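Local coordinates for protein shikimate dehydrogenase (NADP(+)) (Peptoclostridium difficile, PDB 5DZS) that probably catalyses the reversible NADPH-linked reduction of 3-dehydroshikimate to shikimate, a step in the chorismate pathway that leads to the aromatic amino acids, at residues Y71-I82 with N93-Y102; S130-I138 with K156-L164. All blocks are in the same frame, centred on the assembly; numbering follows the deposited sequence.

Contact 1 of 2, residues Y71-I82 with N93-Y102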
loop_
_atom_site.group_PDB
_atom_site.type_symbol
_atom_site.label_atom_id
_atom_site.label_comp_id
_atom_site.label_asym_id
_atom_site.label_seq_id
_atom_site.Cartn_x
_atom_site.Cartn_y
_atom_site.Cartn_z
ATOM N N TYR B 71 10.487 18.182 0.717
ATOM C CA TYR B 71 9.878 18.526 -0.554
ATOM C C TYR B 71 8.642 17.705 -0.834
ATOM O O TYR B 71 8.010 17.899 -1.869
ATOM C CB TYR B 71 10.872 18.334 -1.710
ATOM C CG TYR B 71 12.118 19.172 -1.549
ATOM C CD1 TYR B 71 12.088 20.543 -1.787
ATOM C CD2 TYR B 71 13.310 18.608 -1.136
ATOM C CE1 TYR B 71 13.224 21.309 -1.640
ATOM C CE2 TYR B 71 14.451 19.379 -0.989
ATOM C CZ TYR B 71 14.389 20.723 -1.221
ATOM O OH TYR B 71 15.503 21.493 -1.074
ATOM N N LEU B 72 8.297 16.782 0.068
ATOM C CA LEU B 72 7.153 15.925 -0.152
ATOM C C LEU B 72 5.883 16.433 0.518
ATOM O O LEU B 72 5.924 17.163 1.515
ATOM C CB LEU B 72 7.490 14.500 0.340
ATOM C CG LEU B 72 8.830 13.974 -0.161
ATOM C CD1 LEU B 72 9.081 12.568 0.354
ATOM C CD2 LEU B 72 8.913 14.008 -1.688
ATOM N N ASP B 73 4.734 16.052 -0.038
ATOM C CA ASP B 73 3.480 16.466 0.475
ATOM C C ASP B 73 2.961 15.588 1.608
ATOM O O ASP B 73 2.381 16.097 2.570
ATOM C CB ASP B 73 2.467 16.540 -0.655
ATOM C CG ASP B 73 2.868 17.544 -1.699
ATOM O OD1 ASP B 73 2.671 18.767 -1.407
ATOM O OD2 ASP B 73 3.329 17.178 -2.794
ATOM N N PHE B 74 3.194 14.274 1.494
ATOM C CA PHE B 74 2.728 13.323 2.465
ATOM C C PHE B 74 3.822 12.300 2.673
ATOM O O PHE B 74 4.456 11.889 1.710
ATOM C CB PHE B 74 1.445 12.619 1.994
ATOM C CG PHE B 74 0.344 13.564 1.633
ATOM C CD1 PHE B 74 -0.374 14.202 2.626
ATOM C CD2 PHE B 74 0.042 13.831 0.297
ATOM C CE1 PHE B 74 -1.389 15.099 2.297
ATOM C CE2 PHE B 74 -0.973 14.701 -0.012
ATOM C CZ PHE B 74 -1.668 15.339 0.971
ATOM N N ILE B 75 4.045 11.920 3.917
ATOM C CA ILE B 75 5.029 10.919 4.293
ATOM C C ILE B 75 4.361 9.774 5.041
ATOM O O ILE B 75 3.666 9.974 6.050
ATOM C CB ILE B 75 6.162 11.534 5.111
ATOM C CG1 ILE B 75 6.799 12.678 4.283
ATOM C CG2 ILE B 75 7.187 10.465 5.459
ATOM C CD1 ILE B 75 7.912 13.426 4.968
ATOM N N SER B 76 4.539 8.569 4.515
ATOM C CA SER B 76 3.937 7.377 5.115
ATOM C C SER B 76 4.501 7.176 6.527
ATOM O O SER B 76 5.648 7.495 6.800
ATOM C CB SER B 76 4.185 6.212 4.158
ATOM O OG SER B 76 3.530 5.038 4.582
ATOM N N PRO B 77 3.708 6.652 7.475
ATOM C CA PRO B 77 4.151 6.536 8.851
ATOM C C PRO B 77 5.446 5.784 9.083
ATOM O O PRO B 77 6.212 6.181 9.933
ATOM C CB PRO B 77 2.970 5.854 9.543
ATOM C CG PRO B 77 1.775 6.238 8.741
ATOM C CD PRO B 77 2.281 6.303 7.321
ATOM N N GLU B 78 5.707 4.717 8.328
ATOM C CA GLU B 78 6.961 3.995 8.515
ATOM C C GLU B 78 8.170 4.861 8.129
ATOM O O GLU B 78 9.260 4.722 8.687
ATOM C CB GLU B 78 6.981 2.652 7.748
ATOM C CG GLU B 78 7.417 2.698 6.286
ATOM C CD GLU B 78 6.433 3.374 5.371
ATOM O OE1 GLU B 78 5.283 3.654 5.814
ATOM O OE2 GLU B 78 6.781 3.584 4.157
ATOM N N ALA B 79 8.014 5.724 7.129
ATOM C CA ALA B 79 9.099 6.615 6.730
ATOM C C ALA B 79 9.334 7.713 7.771
ATOM O O ALA B 79 10.477 8.125 8.023
ATOM C CB ALA B 79 8.818 7.212 5.354
ATOM N N LYS B 80 8.252 8.251 8.320
ATOM C CA LYS B 80 8.384 9.243 9.389
ATOM C C LYS B 80 9.138 8.644 10.556
ATOM O O LYS B 80 10.055 9.266 11.094
ATOM C CB LYS B 80 7.028 9.739 9.877
ATOM C CG LYS B 80 6.316 10.628 8.893
ATOM C CD LYS B 80 5.093 11.293 9.500
ATOM C CE LYS B 80 4.430 12.161 8.451
ATOM N NZ LYS B 80 3.204 12.876 8.855
ATOM N N ARG B 81 8.762 7.428 10.931
ATOM C CA ARG B 81 9.380 6.734 12.070
ATOM C C ARG B 81 10.873 6.567 11.896
ATOM O O ARG B 81 11.663 6.940 12.811
ATOM C CB ARG B 81 8.753 5.356 12.249
ATOM C CG ARG B 81 9.369 4.529 13.371
ATOM C CD ARG B 81 8.515 3.313 13.671
ATOM N NE ARG B 81 8.922 2.676 14.914
ATOM C CZ ARG B 81 9.259 1.397 15.048
ATOM N NH1 ARG B 81 9.159 0.551 14.021
ATOM N NH2 ARG B 81 9.617 0.954 16.246
ATOM N N ILE B 82 11.237 5.984 10.740
ATOM C CA ILE B 82 12.644 5.686 10.359
ATOM C C ILE B 82 13.410 6.996 10.209
ATOM O O ILE B 82 14.568 7.053 10.579
ATOM C CB ILE B 82 12.600 4.810 9.032
ATOM C CG1 ILE B 82 12.481 3.329 9.423
ATOM C CG2 ILE B 82 13.808 4.959 8.126
ATOM C CD1 ILE B 82 11.296 2.581 8.898
ATOM N N ASN B 93 -0.613 15.462 -8.735
ATOM C CA ASN B 93 0.340 16.543 -8.550
ATOM C C ASN B 93 0.912 16.692 -7.146
ATOM O O ASN B 93 1.480 17.743 -6.803
ATOM C CB ASN B 93 -0.273 17.886 -9.021
ATOM C CG ASN B 93 0.764 18.840 -9.564
ATOM O OD1 ASN B 93 1.634 18.453 -10.341
ATOM N ND2 ASN B 93 0.651 20.105 -9.183
ATOM N N MET B 94 0.780 15.618 -6.357
ATOM C CA MET B 94 1.288 15.559 -4.998
ATOM C C MET B 94 2.322 14.448 -4.914
ATOM O O MET B 94 2.263 13.476 -5.668
ATOM C CB MET B 94 0.153 15.268 -4.010
ATOM C CG MET B 94 -0.913 16.340 -3.971
ATOM S SD MET B 94 -0.300 17.889 -3.296
ATOM C CE MET B 94 -0.519 17.580 -1.561
ATOM N N LEU B 95 3.281 14.608 -4.011
ATOM C CA LEU B 95 4.315 13.604 -3.786
ATOM C C LEU B 95 4.164 12.932 -2.425
ATOM O O LEU B 95 4.077 13.605 -1.397
ATOM C CB LEU B 95 5.723 14.205 -3.903
ATOM C CG LEU B 95 6.033 14.809 -5.275
ATOM C CD1 LEU B 95 7.436 15.420 -5.253
ATOM C CD2 LEU B 95 5.899 13.815 -6.389
ATOM N N TYR B 96 4.155 11.597 -2.456
ATOM C CA TYR B 96 4.029 10.724 -1.291
ATOM C C TYR B 96 5.327 9.988 -1.097
ATOM O O TYR B 96 5.855 9.378 -2.051
ATOM C CB TYR B 96 2.921 9.692 -1.509
ATOM C CG TYR B 96 1.520 10.270 -1.584
ATOM C CD1 TYR B 96 1.081 10.964 -2.703
ATOM C CD2 TYR B 96 0.632 10.073 -0.556
ATOM C CE1 TYR B 96 -0.190 11.498 -2.745
ATOM C CE2 TYR B 96 -0.640 10.575 -0.617
ATOM C CZ TYR B 96 -1.037 11.296 -1.697
ATOM O OH TYR B 96 -2.336 11.804 -1.784
ATOM N N GLY B 97 5.850 10.027 0.104
ATOM C CA GLY B 97 7.094 9.356 0.457
ATOM C C GLY B 97 6.901 8.107 1.297
ATOM O O GLY B 97 6.127 8.122 2.277
ATOM N N TYR B 98 7.656 7.059 0.959
ATOM C CA TYR B 98 7.624 5.773 1.636
ATOM C C TYR B 98 9.039 5.297 1.885
ATOM O O TYR B 98 9.998 5.824 1.299
ATOM C CB TYR B 98 6.914 4.711 0.764
ATOM C CG TYR B 98 5.537 5.087 0.301
ATOM C CD1 TYR B 98 5.339 5.912 -0.805
ATOM C CD2 TYR B 98 4.418 4.625 0.952
ATOM C CE1 TYR B 98 4.084 6.273 -1.207
ATOM C CE2 TYR B 98 3.144 4.946 0.504
ATOM C CZ TYR B 98 2.996 5.776 -0.599
ATOM O OH TYR B 98 1.720 6.123 -1.039
ATOM N N ASN B 99 9.182 4.296 2.736
ATOM C CA ASN B 99 10.490 3.715 2.981
ATOM C C ASN B 99 10.395 2.223 2.990
ATOM O O ASN B 99 9.781 1.631 3.897
ATOM C CB ASN B 99 11.078 4.229 4.274
ATOM C CG ASN B 99 12.513 3.776 4.452
ATOM O OD1 ASN B 99 12.807 2.580 4.295
ATOM N ND2 ASN B 99 13.394 4.696 4.772
ATOM N N THR B 100 11.000 1.587 2.004
ATOM C CA THR B 100 11.003 0.155 1.981
ATOM C C THR B 100 12.255 -0.446 2.673
ATOM O O THR B 100 12.426 -1.685 2.612
ATOM C CB THR B 100 11.048 -0.299 0.582
ATOM O OG1 THR B 100 12.327 0.126 0.054
ATOM C CG2 THR B 100 9.853 0.260 -0.244
ATOM N N ASP B 101 13.118 0.360 3.323
ATOM C CA ASP B 101 14.350 -0.198 3.967
ATOM C C ASP B 101 14.095 -1.214 5.093
ATOM O O ASP B 101 14.808 -2.239 5.185
ATOM C CB ASP B 101 15.310 0.909 4.481
ATOM C CG ASP B 101 16.203 1.486 3.386
ATOM O OD1 ASP B 101 16.339 0.858 2.323
ATOM O OD2 ASP B 101 16.805 2.569 3.608
ATOM N N TYR B 102 13.151 -0.932 5.988
ATOM C CA TYR B 102 12.816 -1.877 7.063
ATOM C C TYR B 102 12.285 -3.173 6.431
ATOM O O TYR B 102 12.700 -4.264 6.812
ATOM C CB TYR B 102 11.784 -1.244 8.018
ATOM C CG TYR B 102 11.368 -2.022 9.246
ATOM C CD1 TYR B 102 10.468 -3.093 9.155
ATOM C CD2 TYR B 102 11.778 -1.627 10.503
ATOM C CE1 TYR B 102 10.051 -3.774 10.277
ATOM C CE2 TYR B 102 11.350 -2.299 11.637
ATOM C CZ TYR B 102 10.486 -3.376 11.510
ATOM O OH TYR B 102 10.065 -4.040 12.637
#
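Strands 74-75 and 94-98 run parallel at one margin of the mixed sheet of the substrate-binding domain, where Phe74 pairs with Tyr96 and Ile75 with Gly97. Leu95 O takes two backbone donors, Asp73 N and Phe74 N; Phe74 O receives Gly97 N at 2.8 Å, and Gly97 O receives Ser76 N almost straight, at 174°. The Asp73 side chain reaches across to the neighbouring strand: its OD2 accepts Leu95 N at 2.8 Å through the anti lone pair. Met94, bent at chi2 and chi3 in the conformer given, brings CE to 3.3 Å from both Asp73 CB and Phe74 CE2. Beside it the Phe74 and Tyr96 side chains run alongside in one direction, ring planes 32° apart, with Phe74 CD2 over the rim of one Tyr96 face. With CG lodged between backbone N and carbonyl carbon (chi1 86°) and the chain folded at chi2, Glu78 OE2 reaches Asn99 N at 2.9 Å, while OE1 accepts from Ser76 OG through the syn lone pair; two bonds thus fix the carboxylate's rotation. Ile82 CG2 packs on Asn99 ND2, whose hydrogen bond goes to Ala84 O. Helix 101-111 then starts at Asp101, predicted to bind shikimate and salt-bridged to Lys65, the predicted proton acceptor. Tyr96 also packs against Lys80 of the second subunit. This is the parallel edge pairing of a mixed sheet, leading toward the predicted shikimate site.

Contact 2 of 2, residues S130-I138 with K156-L164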
loop_
_atom_site.group_PDB
_atom_site.type_symbol
_atom_site.label_atom_id
_atom_site.label_comp_id
_atom_site.label_asym_id
_atom_site.label_seq_id
_atom_site.Cartn_x
_atom_site.Cartn_y
_atom_site.Cartn_z
ATOM N N SER B 130 20.991 2.949 7.997
ATOM C CA SER B 130 21.331 2.691 9.369
ATOM C C SER B 130 20.118 2.876 10.290
ATOM O O SER B 130 19.927 2.096 11.228
ATOM C CB SER B 130 22.455 3.644 9.789
ATOM O OG SER B 130 22.793 3.519 11.153
ATOM N N LYS B 131 19.310 3.908 10.023
ATOM C CA LYS B 131 18.124 4.191 10.834
ATOM C C LYS B 131 17.084 3.065 10.710
ATOM O O LYS B 131 16.445 2.679 11.697
ATOM C CB LYS B 131 17.504 5.545 10.448
ATOM C CG LYS B 131 18.311 6.773 10.864
ATOM C CD LYS B 131 17.664 8.057 10.350
ATOM C CE LYS B 131 18.328 9.301 10.915
ATOM N NZ LYS B 131 19.768 9.425 10.565
ATOM N N ALA B 132 16.940 2.536 9.501
ATOM C CA ALA B 132 16.008 1.439 9.245
ATOM C C ALA B 132 16.487 0.177 9.926
ATOM O O ALA B 132 15.687 -0.571 10.484
ATOM C CB ALA B 132 15.860 1.190 7.761
ATOM N N ALA B 133 17.790 -0.072 9.831
ATOM C CA ALA B 133 18.406 -1.230 10.457
ATOM C C ALA B 133 18.271 -1.151 11.970
ATOM O O ALA B 133 17.954 -2.157 12.624
ATOM C CB ALA B 133 19.868 -1.349 10.045
ATOM N N LEU B 134 18.510 0.033 12.532
ATOM C CA LEU B 134 18.329 0.248 13.956
ATOM C C LEU B 134 16.876 -0.077 14.331
ATOM O O LEU B 134 16.628 -0.799 15.282
ATOM C CB LEU B 134 18.682 1.698 14.327
ATOM C CG LEU B 134 18.423 2.174 15.764
ATOM C CD1 LEU B 134 19.336 3.351 16.107
ATOM C CD2 LEU B 134 16.953 2.523 16.009
ATOM N N THR B 135 15.938 0.459 13.556
ATOM C CA THR B 135 14.507 0.255 13.798
ATOM C C THR B 135 14.160 -1.241 13.738
ATOM O O THR B 135 13.473 -1.769 14.626
ATOM C CB THR B 135 13.663 1.063 12.782
ATOM O OG1 THR B 135 14.053 2.445 12.816
ATOM C CG2 THR B 135 12.175 0.963 13.088
ATOM N N TYR B 136 14.650 -1.917 12.703
ATOM C CA TYR B 136 14.407 -3.348 12.542
ATOM C C TYR B 136 14.994 -4.164 13.689
ATOM O O TYR B 136 14.295 -4.999 14.279
ATOM C CB TYR B 136 14.967 -3.844 11.203
ATOM C CG TYR B 136 14.934 -5.342 11.085
ATOM C CD1 TYR B 136 13.758 -6.004 10.795
ATOM C CD2 TYR B 136 16.079 -6.094 11.291
ATOM C CE1 TYR B 136 13.724 -7.383 10.700
ATOM C CE2 TYR B 136 16.060 -7.474 11.209
ATOM C CZ TYR B 136 14.885 -8.115 10.910
ATOM O OH TYR B 136 14.877 -9.500 10.831
ATOM N N PHE B 137 16.272 -3.946 13.997
ATOM C CA PHE B 137 16.922 -4.692 15.083
ATOM C C PHE B 137 16.196 -4.535 16.438
ATOM O O PHE B 137 16.002 -5.517 17.156
ATOM C CB PHE B 137 18.400 -4.286 15.258
ATOM C CG PHE B 137 19.352 -4.854 14.224
ATOM C CD1 PHE B 137 19.353 -6.201 13.896
ATOM C CD2 PHE B 137 20.347 -4.053 13.680
ATOM C CE1 PHE B 137 20.271 -6.713 12.981
ATOM C CE2 PHE B 137 21.269 -4.556 12.774
ATOM C CZ PHE B 137 21.233 -5.882 12.419
ATOM N N ILE B 138 15.816 -3.306 16.785
ATOM C CA ILE B 138 15.126 -3.028 18.056
ATOM C C ILE B 138 13.762 -3.710 18.123
ATOM O O ILE B 138 13.387 -4.264 19.157
ATOM C CB ILE B 138 14.911 -1.514 18.283
ATOM C CG1 ILE B 138 16.251 -0.764 18.361
ATOM C CG2 ILE B 138 14.100 -1.271 19.551
ATOM C CD1 ILE B 138 17.073 -1.046 19.599
ATOM N N LYS B 156 22.568 12.194 17.451
ATOM C CA LYS B 156 21.567 11.593 18.315
ATOM C C LYS B 156 20.913 10.443 17.560
ATOM O O LYS B 156 20.634 10.557 16.367
ATOM C CB LYS B 156 20.521 12.639 18.702
ATOM C CG LYS B 156 21.117 13.906 19.304
ATOM C CD LYS B 156 20.048 14.921 19.665
ATOM C CE LYS B 156 20.662 16.187 20.246
ATOM N NZ LYS B 156 19.629 17.171 20.676
ATOM N N LEU B 157 20.686 9.327 18.247
ATOM C CA LEU B 157 20.043 8.174 17.626
ATOM C C LEU B 157 18.536 8.243 17.850
ATOM O O LEU B 157 18.061 8.992 18.704
ATOM C CB LEU B 157 20.620 6.871 18.181
ATOM C CG LEU B 157 22.104 6.639 17.872
ATOM C CD1 LEU B 157 22.639 5.418 18.604
ATOM C CD2 LEU B 157 22.333 6.503 16.374
ATOM N N LEU B 158 17.793 7.466 17.068
ATOM C CA LEU B 158 16.337 7.431 17.171
ATOM C C LEU B 158 15.875 6.793 18.480
ATOM O O LEU B 158 14.860 7.204 19.050
ATOM C CB LEU B 158 15.738 6.651 15.996
ATOM C CG LEU B 158 16.013 7.190 14.592
ATOM C CD1 LEU B 158 15.526 6.195 13.549
ATOM C CD2 LEU B 158 15.370 8.557 14.396
ATOM N N ASN B 159 16.616 5.788 18.943
ATOM C CA ASN B 159 16.280 5.084 20.177
ATOM C C ASN B 159 17.457 5.090 21.154
ATOM O O ASN B 159 18.573 4.711 20.793
ATOM C CB ASN B 159 15.845 3.649 19.856
ATOM C CG ASN B 159 15.274 2.922 21.062
ATOM O OD1 ASN B 159 15.651 3.188 22.201
ATOM N ND2 ASN B 159 14.363 1.991 20.812
ATOM N N SER B 160 17.190 5.514 22.393
ATOM C CA SER B 160 18.218 5.596 23.441
ATOM C C SER B 160 18.827 4.236 23.777
ATOM O O SER B 160 19.893 4.169 24.390
ATOM C CB SER B 160 17.655 6.247 24.717
ATOM O OG SER B 160 16.600 5.480 25.274
ATOM N N LYS B 161 18.144 3.161 23.390
ATOM C CA LYS B 161 18.657 1.811 23.614
ATOM C C LYS B 161 19.919 1.560 22.777
ATOM O O LYS B 161 20.790 0.790 23.180
ATOM C CB LYS B 161 17.585 0.770 23.287
ATOM C CG LYS B 161 18.048 -0.672 23.429
ATOM C CD LYS B 161 16.900 -1.650 23.233
ATOM C CE LYS B 161 17.397 -3.087 23.203
ATOM N NZ LYS B 161 18.133 -3.458 24.443
ATOM N N ALA B 162 20.007 2.203 21.614
ATOM C CA ALA B 162 21.182 2.058 20.753
ATOM C C ALA B 162 22.346 2.886 21.307
ATOM O O ALA B 162 22.149 4.010 21.772
ATOM C CB ALA B 162 20.852 2.488 19.333
ATOM N N ILE B 163 23.552 2.330 21.260
ATOM C CA ILE B 163 24.739 3.018 21.776
ATOM C C ILE B 163 25.614 3.567 20.648
ATOM O O ILE B 163 26.088 2.824 19.792
ATOM C CB ILE B 163 25.584 2.075 22.657
ATOM C CG1 ILE B 163 24.695 1.425 23.717
ATOM C CG2 ILE B 163 26.744 2.833 23.297
ATOM C CD1 ILE B 163 25.390 0.364 24.530
ATOM N N LEU B 164 25.829 4.877 20.665
ATOM C CA LEU B 164 26.657 5.522 19.663
ATOM C C LEU B 164 28.119 5.339 20.050
ATOM O O LEU B 164 28.516 5.667 21.178
ATOM C CB LEU B 164 26.328 7.013 19.575
ATOM C CG LEU B 164 27.078 7.790 18.487
ATOM C CD1 LEU B 164 26.591 7.367 17.106
ATOM C CD2 LEU B 164 26.911 9.292 18.676
#
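Leu134 reaches from helix 128-139 into the bend of the loop 157-162, touching it with both methyl groups. CD1 packs on Ala162 CB at 3.7 Å and, more loosely, on Leu157 CB; CD2 faces the CB atoms of Leu158 and Asn159. Its CG lies opposite the backbone N (chi1 174°), which carries the two branches outward to the loop. One turn earlier in the helix, Leu158 lays its CD1 across the base of Lys131, 3.7 Å from Lys131 CB, the two side chains meeting at about a right angle. One turn later, Ile138 divides its branches: CG2 meets Asn159 ND2 at 3.5 Å, while CD1 lies 3.7 Å from Lys161 CD, the two chains lying alongside and running opposite ways. The contact is mainly apolar, on one helix face.

Behind this first shell, the loop is shaped by a type I turn from Asn159 to Ala162. Asn159 OD1 accepts Lys161 N at 2.8 Å, an Asx turn in which the donor sits above the carbonyl plane, so the amide is held with ND2 toward Ile138. On the helix, Thr135 OG1 donates to Lys131 O at 2.7 Å, on the opposite face of that carbonyl from Thr135 N. The lysine ends are anchored elsewhere, Lys131 NZ to Glu66 and Lys161 NZ to Glu143 O. Leu134 also touches Ile123 of strand 120-124, and the loop leads into strand 163-166, the outermost strand beside 144-149; on helix 101-111, Asp101 touches Ala132 and Tyr102 touches Thr135.

The two contacts follow one another along the chain, and their centres lie 19 Å apart, yet they touch directly. Ile82 O at the end of 71-82 is 3.2 Å from Leu158 CD1 and 3.3 Å from Lys131 CD, and Asp101 CB meets Ala132 CB at 3.3 Å. Arg81 NH1 (salt bridge, in the conformer given) and Tyr102 OH (hydrogen bond) share Asp139 OD2, at the end of the helix that carries contact 2. Helices 77-82 and 101-111 thus meet helix 128-139 and the loop before strand 163-166, bringing the two sheet-based halves together near the predicted shikimate site: the Lys131 side chain lies about 7 Å from that of Asp101 and about 8 Å from that of Lys65.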